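Local coordinates for protein uronate dehydrogenase (Agrobacterium tumefaciens, PDB 3RFX) that probably catalyses the NAD-dependent oxidation of uronic acids such as galacturonate and glucuronate to aldaric acid lactones, using a Rossmann-fold dehydrogenase domain, at residues Ala98-Asn112 with Tyr150-Gly164. The protein carries 1 engineered substitution. Numbering follows the deposited sequence.
Sequences ARAHGQPRIVFASSN and YFDKFGQETALVRIG. With PO4 (phosphate ion), chain E.
Strands 105-111 and 158-163 run parallel as neighbours in the central sheet of the Rossmann fold, paired from Ile106 with Thr158 to Ser111 with Ile163, their axes turned 44° apart. The backbone ladder is regular in its middle, where Phe108 N reaches Ala159 O at 2.9 Å, and weakens at Ser110. On one face Val107 CG1 touches Val161 CG2 and Ala109 CB meets Ile163 CD1 beneath helix 182-194; on the other, Phe108 CD2 rests on Leu160 CD2. Before the strands, Gln156 leaves its backbone with CG anti to N (chi1 169°) and bends at chi2, which carries its amide across to segment 98-112. There Gln156 NE2 donates to Pro104 O at 2.9 Å, from above the carbonyl plane, and also to Glu157 O, so one nitrogen bridges the two segments and fixes the amide's rotation. Arg105 NH2 forms a salt bridge with Glu157 OE1 at 2.8 Å, the guanidinium standing nearly perpendicular to the carboxylate; Arg105 NH1 turns to Val192 O and Ala195 O. Where the two preceding helices end, Arg99 lays CD over the centre of the Phe154 ring in a CH-pi contact, while its NH2 pairs with Glu96. At the C-terminal ends of the strands, where the Ile163 side chain comes within about 6 Å of the bound NAD, Ile163 O accepts from both Asn112 N and Asn112 ND2, Asn112 ND2 arriving in the plane of the Ile163 carbonyl, on a lone pair of Ile163 O, at 2.9 Å.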
ATOM      1  N   ALA A  98       5.287  36.792  -6.813  1.00 17.16           N
ATOM      2  CA  ALA A  98       3.949  36.470  -6.349  1.00 16.66           C
ATOM      3  C   ALA A  98       3.855  36.720  -4.845  1.00 15.98           C
ATOM      4  O   ALA A  98       2.853  37.232  -4.350  1.00 19.83           O
ATOM      5  CB  ALA A  98       3.600  35.012  -6.677  1.00 17.47           C
ATOM      6  N   ARG A  99       4.903  36.354  -4.121  1.00 15.61           N
ATOM      7  CA  ARG A  99       4.888  36.476  -2.665  1.00 19.06           C
ATOM      8  C   ARG A  99       4.788  37.955  -2.264  1.00 22.87           C
ATOM      9  O   ARG A  99       4.199  38.299  -1.235  1.00 19.46           O
ATOM     10  CB  ARG A  99       6.136  35.835  -2.061  1.00 17.67           C
ATOM     11  CG  ARG A  99       6.157  35.866  -0.536  1.00 22.09           C
ATOM     12  CD  ARG A  99       7.260  34.995   0.041  1.00 18.88           C
ATOM     13  NE  ARG A  99       8.599  35.549  -0.159  1.00 20.99           N
ATOM     14  CZ  ARG A  99       9.163  36.439   0.653  1.00 29.32           C
ATOM     15  NH1 ARG A  99       8.496  36.881   1.720  1.00 25.95           N
ATOM     16  NH2 ARG A  99      10.390  36.887   0.401  1.00 24.67           N
ATOM     17  N   ALA A 100       5.345  38.823  -3.106  1.00 18.49           N
ATOM     18  CA  ALA A 100       5.339  40.263  -2.855  1.00 21.18           C
ATOM     19  C   ALA A 100       4.039  40.944  -3.279  1.00 24.82           C
ATOM     20  O   ALA A 100       3.796  42.098  -2.918  1.00 22.64           O
ATOM     21  CB  ALA A 100       6.539  40.921  -3.545  1.00 22.05           C
ATOM     22  N   HIS A 101       3.197  40.237  -4.032  1.00 20.54           N
ATOM     23  CA  HIS A 101       1.991  40.841  -4.584  1.00 20.01           C
ATOM     24  C   HIS A 101       0.702  40.046  -4.363  1.00 22.86           C
ATOM     25  O   HIS A 101      -0.109  39.906  -5.275  1.00 23.57           O
ATOM     26  CB  HIS A 101       2.186  41.173  -6.075  1.00 21.17           C
ATOM     27  CG  HIS A 101       3.247  42.202  -6.318  1.00 25.31           C
ATOM     28  ND1 HIS A 101       3.019  43.552  -6.164  1.00 28.29           N
ATOM     29  CD2 HIS A 101       4.554  42.076  -6.649  1.00 26.15           C
ATOM     30  CE1 HIS A 101       4.135  44.216  -6.414  1.00 27.72           C
ATOM     31  NE2 HIS A 101       5.081  43.344  -6.710  1.00 29.79           N
ATOM     32  N   GLY A 102       0.509  39.541  -3.149  1.00 19.47           N
ATOM     33  CA  GLY A 102      -0.772  38.965  -2.776  1.00 26.26           C
ATOM     34  C   GLY A 102      -0.927  37.476  -3.053  1.00 21.06           C
ATOM     35  O   GLY A 102      -2.020  36.927  -2.896  1.00 19.53           O
ATOM     36  N   GLN A 103       0.171  36.834  -3.447  1.00 18.63           N
ATOM     37  CA  GLN A 103       0.186  35.397  -3.740  1.00 17.85           C
ATOM     38  C   GLN A 103      -0.944  34.965  -4.662  1.00 16.04           C
ATOM     39  O   GLN A 103      -1.727  34.080  -4.326  1.00 17.59           O
ATOM     40  CB  GLN A 103       0.202  34.574  -2.437  1.00 16.30           C
ATOM     41  CG  GLN A 103       1.436  34.877  -1.617  1.00 17.17           C
ATOM     42  CD  GLN A 103       1.544  34.115  -0.306  1.00 22.85           C
ATOM     43  OE1 GLN A 103       2.523  34.283   0.422  1.00 23.88           O
ATOM     44  NE2 GLN A 103       0.559  33.277  -0.003  1.00 18.40           N
ATOM     45  N   PRO A 104      -1.025  35.584  -5.850  1.00 16.97           N
ATOM     46  CA  PRO A 104      -2.022  35.153  -6.829  1.00 16.86           C
ATOM     47  C   PRO A 104      -1.819  33.657  -7.111  1.00 17.27           C
ATOM     48  O   PRO A 104      -0.675  33.203  -7.190  1.00 15.39           O
ATOM     49  CB  PRO A 104      -1.659  35.976  -8.074  1.00 14.94           C
ATOM     50  CG  PRO A 104      -0.204  36.289  -7.896  1.00 17.32           C
ATOM     51  CD  PRO A 104      -0.076  36.551  -6.425  1.00 18.97           C
ATOM     52  N   ARG A 105      -2.913  32.918  -7.228  1.00 13.19           N
ATOM     53  CA  ARG A 105      -2.855  31.482  -7.490  1.00 15.21           C
ATOM     54  C   ARG A 105      -2.150  31.213  -8.825  1.00 16.76           C
ATOM     55  O   ARG A 105      -2.363  31.941  -9.799  1.00 14.64           O
ATOM     56  CB  ARG A 105      -4.275  30.923  -7.513  1.00 14.15           C
ATOM     57  CG  ARG A 105      -4.374  29.412  -7.665  1.00 15.99           C
ATOM     58  CD  ARG A 105      -5.797  28.950  -7.415  1.00 17.50           C
ATOM     59  NE  ARG A 105      -6.153  29.045  -5.993  1.00 14.70           N
ATOM     60  CZ  ARG A 105      -7.350  28.729  -5.511  1.00 16.52           C
ATOM     61  NH1 ARG A 105      -8.295  28.299  -6.332  1.00 16.18           N
ATOM     62  NH2 ARG A 105      -7.605  28.837  -4.204  1.00 19.31           N
ATOM     63  N   ILE A 106      -1.328  30.163  -8.859  1.00 15.39           N
ATOM     64  CA  ILE A 106      -0.520  29.838 -10.037  1.00 14.27           C
ATOM     65  C   ILE A 106      -0.898  28.492 -10.662  1.00 17.76           C
ATOM     66  O   ILE A 106      -1.039  27.490  -9.958  1.00 14.76           O
ATOM     67  CB  ILE A 106       0.966  29.801  -9.669  1.00 14.56           C
ATOM     68  CG1 ILE A 106       1.423  31.190  -9.203  1.00 15.52           C
ATOM     69  CG2 ILE A 106       1.832  29.306 -10.853  1.00 16.89           C
ATOM     70  CD1 ILE A 106       2.742  31.174  -8.483  1.00 14.38           C
ATOM     71  N   VAL A 107      -1.092  28.480 -11.977  1.00 13.82           N
ATOM     72  CA  VAL A 107      -1.107  27.216 -12.722  1.00 14.02           C
ATOM     73  C   VAL A 107       0.283  27.075 -13.333  1.00 16.84           C
ATOM     74  O   VAL A 107       0.669  27.861 -14.196  1.00 16.57           O
ATOM     75  CB  VAL A 107      -2.190  27.187 -13.822  1.00 14.01           C
ATOM     76  CG1 VAL A 107      -2.082  25.907 -14.678  1.00 15.59           C
ATOM     77  CG2 VAL A 107      -3.578  27.278 -13.216  1.00 14.92           C
ATOM     78  N   PHE A 108       1.054  26.105 -12.855  1.00 14.46           N
ATOM     79  CA  PHE A 108       2.412  25.897 -13.341  1.00 12.36           C
ATOM     80  C   PHE A 108       2.436  24.832 -14.437  1.00 18.09           C
ATOM     81  O   PHE A 108       1.935  23.731 -14.239  1.00 15.05           O
ATOM     82  CB  PHE A 108       3.314  25.462 -12.185  1.00 14.40           C
ATOM     83  CG  PHE A 108       4.709  25.082 -12.601  1.00 16.93           C
ATOM     84  CD1 PHE A 108       5.456  25.907 -13.429  1.00 19.33           C
ATOM     85  CD2 PHE A 108       5.290  23.908 -12.140  1.00 16.48           C
ATOM     86  CE1 PHE A 108       6.752  25.568 -13.797  1.00 17.42           C
ATOM     87  CE2 PHE A 108       6.590  23.561 -12.508  1.00 15.58           C
ATOM     88  CZ  PHE A 108       7.320  24.395 -13.329  1.00 16.53           C
ATOM     89  N   ALA A 109       3.016  25.164 -15.588  1.00 14.87           N
ATOM     90  CA  ALA A 109       3.232  24.165 -16.636  1.00 18.06           C
ATOM     91  C   ALA A 109       4.430  23.291 -16.283  1.00 15.48           C
ATOM     92  O   ALA A 109       5.560  23.596 -16.655  1.00 17.81           O
ATOM     93  CB  ALA A 109       3.460  24.844 -17.987  1.00 18.46           C
ATOM     94  N   SER A 110       4.198  22.227 -15.524  1.00 14.16           N
ATOM     95  CA  SER A 110       5.234  21.231 -15.324  1.00 13.27           C
ATOM     96  C   SER A 110       5.192  20.328 -16.559  1.00 14.77           C
ATOM     97  O   SER A 110       4.631  20.702 -17.595  1.00 14.52           O
ATOM     98  CB  SER A 110       4.992  20.422 -14.044  1.00 13.48           C
ATOM     99  OG  SER A 110       6.112  19.598 -13.742  1.00 14.71           O
ATOM    100  N   SER A 111       5.740  19.127 -16.449  1.00 14.44           N
ATOM    101  CA  SER A 111       5.892  18.302 -17.640  1.00 16.40           C
ATOM    102  C   SER A 111       5.908  16.818 -17.320  1.00 14.01           C
ATOM    103  O   SER A 111       6.369  16.419 -16.253  1.00 12.59           O
ATOM    104  CB  SER A 111       7.216  18.668 -18.323  1.00 16.10           C
ATOM    105  OG  SER A 111       7.455  17.815 -19.417  1.00 19.72           O
ATOM    106  N   ASN A 112       5.436  16.001 -18.262  1.00 13.77           N
ATOM    107  CA  ASN A 112       5.621  14.557 -18.158  1.00 13.42           C
ATOM    108  C   ASN A 112       7.102  14.198 -18.081  1.00 14.85           C
ATOM    109  O   ASN A 112       7.464  13.116 -17.617  1.00 14.12           O
ATOM    110  CB  ASN A 112       4.973  13.837 -19.353  1.00 13.85           C
ATOM    111  CG  ASN A 112       5.685  14.137 -20.671  1.00 17.14           C
ATOM    112  OD1 ASN A 112       6.657  13.474 -21.027  1.00 16.83           O
ATOM    113  ND2 ASN A 112       5.214  15.152 -21.384  1.00 14.29           N
ATOM    114  N   TYR A 150       7.077  26.986  -1.100  1.00 12.19           N
ATOM    115  CA  TYR A 150       6.310  28.220  -0.909  1.00 13.72           C
ATOM    116  C   TYR A 150       4.899  27.938  -0.404  1.00 16.21           C
ATOM    117  O   TYR A 150       4.319  28.748   0.326  1.00 13.85           O
ATOM    118  CB  TYR A 150       6.256  29.083  -2.175  1.00 13.07           C
ATOM    119  CG  TYR A 150       7.500  29.926  -2.390  1.00 15.97           C
ATOM    120  CD1 TYR A 150       7.471  31.310  -2.213  1.00 15.30           C
ATOM    121  CD2 TYR A 150       8.707  29.336  -2.760  1.00 15.72           C
ATOM    122  CE1 TYR A 150       8.616  32.089  -2.408  1.00 16.21           C
ATOM    123  CE2 TYR A 150       9.849  30.098  -2.956  1.00 16.43           C
ATOM    124  CZ  TYR A 150       9.797  31.478  -2.778  1.00 18.56           C
ATOM    125  OH  TYR A 150      10.939  32.224  -2.980  1.00 17.05           O
ATOM    126  N   PHE A 151       4.338  26.794  -0.778  1.00 11.57           N
ATOM    127  CA  PHE A 151       3.037  26.428  -0.227  1.00 12.55           C
ATOM    128  C   PHE A 151       3.101  26.130   1.273  1.00 14.28           C
ATOM    129  O   PHE A 151       2.299  26.660   2.046  1.00 14.00           O
ATOM    130  CB  PHE A 151       2.405  25.238  -0.947  1.00 14.00           C
ATOM    131  CG  PHE A 151       1.177  24.722  -0.253  1.00 14.09           C
ATOM    132  CD1 PHE A 151       0.018  25.481  -0.221  1.00 13.19           C
ATOM    133  CD2 PHE A 151       1.192  23.495   0.398  1.00 16.35           C
ATOM    134  CE1 PHE A 151      -1.109  25.021   0.444  1.00 17.78           C
ATOM    135  CE2 PHE A 151       0.063  23.026   1.058  1.00 17.19           C
ATOM    136  CZ  PHE A 151      -1.088  23.793   1.078  1.00 18.85           C
ATOM    137  N   ASP A 152       4.021  25.261   1.678  1.00 10.84           N
ATOM    138  CA  ASP A 152       4.166  24.924   3.101  1.00 14.05           C
ATOM    139  C   ASP A 152       4.607  26.120   3.947  1.00 15.55           C
ATOM    140  O   ASP A 152       4.216  26.243   5.106  1.00 13.29           O
ATOM    141  CB  ASP A 152       5.153  23.780   3.308  1.00 11.61           C
ATOM    142  CG  ASP A 152       4.556  22.426   2.980  1.00 17.67           C
ATOM    143  OD1 ASP A 152       3.355  22.212   3.265  1.00 17.10           O
ATOM    144  OD2 ASP A 152       5.301  21.571   2.449  1.00 15.91           O
ATOM    145  N   LYS A 153       5.428  26.994   3.374  1.00 12.13           N
ATOM    146  CA  LYS A 153       6.008  28.092   4.151  1.00 15.29           C
ATOM    147  C   LYS A 153       5.113  29.336   4.203  1.00 16.84           C
ATOM    148  O   LYS A 153       5.033  30.003   5.242  1.00 16.22           O
ATOM    149  CB  LYS A 153       7.418  28.442   3.638  1.00 12.56           C
ATOM    150  CG  LYS A 153       8.195  29.456   4.493  1.00 14.07           C
ATOM    151  CD  LYS A 153       9.642  29.626   3.993  1.00 14.26           C
ATOM    152  CE  LYS A 153      10.495  28.386   4.240  1.00 15.23           C
ATOM    153  NZ  LYS A 153      10.831  28.122   5.671  1.00 14.27           N
ATOM    154  N   PHE A 154       4.437  29.638   3.097  1.00 13.60           N
ATOM    155  CA  PHE A 154       3.706  30.898   2.944  1.00 17.39           C
ATOM    156  C   PHE A 154       2.245  30.712   2.548  1.00 17.63           C
ATOM    157  O   PHE A 154       1.464  31.665   2.570  1.00 17.45           O
ATOM    158  CB  PHE A 154       4.383  31.784   1.891  1.00 16.53           C
ATOM    159  CG  PHE A 154       5.805  32.115   2.205  1.00 16.97           C
ATOM    160  CD1 PHE A 154       6.114  32.967   3.255  1.00 19.13           C
ATOM    161  CD2 PHE A 154       6.839  31.579   1.447  1.00 14.73           C
ATOM    162  CE1 PHE A 154       7.428  33.276   3.540  1.00 19.25           C
ATOM    163  CE2 PHE A 154       8.148  31.879   1.727  1.00 17.13           C
ATOM    164  CZ  PHE A 154       8.451  32.732   2.775  1.00 19.42           C
ATOM    165  N   GLY A 155       1.871  29.494   2.167  1.00 15.12           N
ATOM    166  CA  GLY A 155       0.505  29.237   1.749  1.00 14.33           C
ATOM    167  C   GLY A 155       0.212  29.562   0.289  1.00 13.60           C
ATOM    168  O   GLY A 155      -0.941  29.541  -0.143  1.00 13.92           O
ATOM    169  N   GLN A 156       1.249  29.880  -0.476  1.00 14.66           N
ATOM    170  CA  GLN A 156       1.086  30.114  -1.915  1.00 14.39           C
ATOM    171  C   GLN A 156       0.526  28.842  -2.577  1.00 12.84           C
ATOM    172  O   GLN A 156       1.091  27.765  -2.405  1.00 14.91           O
ATOM    173  CB  GLN A 156       2.442  30.472  -2.533  1.00 13.28           C
ATOM    174  CG  GLN A 156       2.470  30.477  -4.072  1.00 11.87           C
ATOM    175  CD  GLN A 156       1.708  31.640  -4.675  1.00 15.38           C
ATOM    176  OE1 GLN A 156       2.037  32.799  -4.417  1.00 17.89           O
ATOM    177  NE2 GLN A 156       0.688  31.341  -5.486  1.00 13.78           N
ATOM    178  N   GLU A 157      -0.574  28.963  -3.314  1.00 13.12           N
ATOM    179  CA  GLU A 157      -1.196  27.800  -3.952  1.00 14.25           C
ATOM    180  C   GLU A 157      -0.832  27.687  -5.433  1.00 14.64           C
ATOM    181  O   GLU A 157      -0.827  28.683  -6.164  1.00 13.35           O
ATOM    182  CB  GLU A 157      -2.719  27.845  -3.794  1.00 15.37           C
ATOM    183  CG  GLU A 157      -3.183  27.808  -2.332  1.00 17.10           C
ATOM    184  CD  GLU A 157      -4.696  27.765  -2.206  1.00 20.29           C
ATOM    185  OE1 GLU A 157      -5.345  28.791  -2.487  1.00 23.85           O
ATOM    186  OE2 GLU A 157      -5.240  26.700  -1.853  1.00 19.44           O
ATOM    187  N   THR A 158      -0.546  26.462  -5.863  1.00 13.96           N
ATOM    188  CA  THR A 158      -0.085  26.198  -7.230  1.00 11.53           C
ATOM    189  C   THR A 158      -0.655  24.855  -7.684  1.00 14.09           C
ATOM    190  O   THR A 158      -0.621  23.882  -6.930  1.00 14.34           O
ATOM    191  CB  THR A 158       1.464  26.072  -7.285  1.00 13.68           C
ATOM    192  OG1 THR A 158       2.091  27.274  -6.807  1.00 13.85           O
ATOM    193  CG2 THR A 158       1.957  25.757  -8.714  1.00 11.99           C
ATOM    194  N   ALA A 159      -1.179  24.798  -8.901  1.00 10.46           N
ATOM    195  CA  ALA A 159      -1.481  23.509  -9.530  1.00 11.45           C
ATOM    196  C   ALA A 159      -0.257  23.091 -10.335  1.00 11.40           C
ATOM    197  O   ALA A 159       0.152  23.805 -11.246  1.00 13.06           O
ATOM    198  CB  ALA A 159      -2.695  23.630 -10.452  1.00 12.78           C
ATOM    199  N   LEU A 160       0.334  21.949  -9.993  1.00 13.22           N
ATOM    200  CA  LEU A 160       1.520  21.459 -10.702  1.00 12.71           C
ATOM    201  C   LEU A 160       1.084  20.558 -11.853  1.00 14.86           C
ATOM    202  O   LEU A 160       0.892  19.350 -11.679  1.00 13.57           O
ATOM    203  CB  LEU A 160       2.430  20.688  -9.746  1.00 14.33           C
ATOM    204  CG  LEU A 160       2.855  21.453  -8.489  1.00 14.01           C
ATOM    205  CD1 LEU A 160       3.589  20.525  -7.534  1.00 13.46           C
ATOM    206  CD2 LEU A 160       3.714  22.663  -8.864  1.00 14.15           C
ATOM    207  N   VAL A 161       0.910  21.146 -13.027  1.00 12.12           N
ATOM    208  CA  VAL A 161       0.310  20.415 -14.134  1.00 11.96           C
ATOM    209  C   VAL A 161       1.392  19.758 -14.987  1.00 13.89           C
ATOM    210  O   VAL A 161       2.124  20.434 -15.706  1.00 14.78           O
ATOM    211  CB  VAL A 161      -0.580  21.323 -14.998  1.00 13.95           C
ATOM    212  CG1 VAL A 161      -1.367  20.488 -16.007  1.00 14.42           C
ATOM    213  CG2 VAL A 161      -1.532  22.119 -14.112  1.00 14.73           C
ATOM    214  N   ARG A 162       1.493  18.440 -14.875  1.00 13.57           N
ATOM    215  CA  ARG A 162       2.450  17.668 -15.660  1.00  9.90           C
ATOM    216  C   ARG A 162       1.874  17.441 -17.045  1.00 13.27           C
ATOM    217  O   ARG A 162       1.196  16.446 -17.304  1.00 13.54           O
ATOM    218  CB  ARG A 162       2.773  16.353 -14.957  1.00 10.81           C
ATOM    219  CG  ARG A 162       3.545  16.581 -13.666  1.00 11.98           C
ATOM    220  CD  ARG A 162       3.869  15.277 -12.941  1.00 14.11           C
ATOM    221  NE  ARG A 162       4.685  15.528 -11.753  1.00 15.06           N
ATOM    222  CZ  ARG A 162       4.965  14.610 -10.834  1.00 19.10           C
ATOM    223  NH1 ARG A 162       4.485  13.373 -10.954  1.00 15.37           N
ATOM    224  NH2 ARG A 162       5.719  14.928  -9.796  1.00 15.89           N
ATOM    225  N   ILE A 163       2.117  18.397 -17.929  1.00 12.85           N
ATOM    226  CA  ILE A 163       1.537  18.351 -19.277  1.00 14.33           C
ATOM    227  C   ILE A 163       2.033  17.127 -20.072  1.00 13.81           C
ATOM    228  O   ILE A 163       3.226  16.833 -20.084  1.00 13.95           O
ATOM    229  CB  ILE A 163       1.855  19.645 -20.045  1.00 14.64           C
ATOM    230  CG1 ILE A 163       1.232  20.843 -19.316  1.00 17.96           C
ATOM    231  CG2 ILE A 163       1.316  19.584 -21.476  1.00 15.45           C
ATOM    232  CD1 ILE A 163       1.676  22.191 -19.859  1.00 21.46           C
ATOM    233  N   GLY A 164       1.102  16.417 -20.699  1.00 15.73           N
ATOM    234  CA  GLY A 164       1.441  15.328 -21.605  1.00 14.06           C
ATOM    235  C   GLY A 164       1.826  15.925 -22.950  1.00 14.24           C
ATOM    236  O   GLY A 164       2.926  16.457 -23.110  1.00 18.05           O
TER
HETATM  237  P   PO4 E 268      -0.160  44.494  -4.778  0.32 30.28           P
HETATM  238  O1  PO4 E 268       1.290  44.414  -4.370  0.73 29.88           O
HETATM  239  O2  PO4 E 268      -0.974  43.561  -3.914  0.52 35.84           O
HETATM  240  O3  PO4 E 268      -0.651  45.905  -4.557  0.49 37.12           O
HETATM  241  O4  PO4 E 268      -0.296  44.113  -6.243  0.98 37.26           O
HETATM  242  O   HOH W   1      -2.128  31.472  -3.422  1.00 18.62           O
HETATM  243  O   HOH W   2      -2.122  32.378  -0.837  1.00 23.07           O
HETATM  244  O   HOH W   3      -4.796  30.831  -3.980  1.00 18.74           O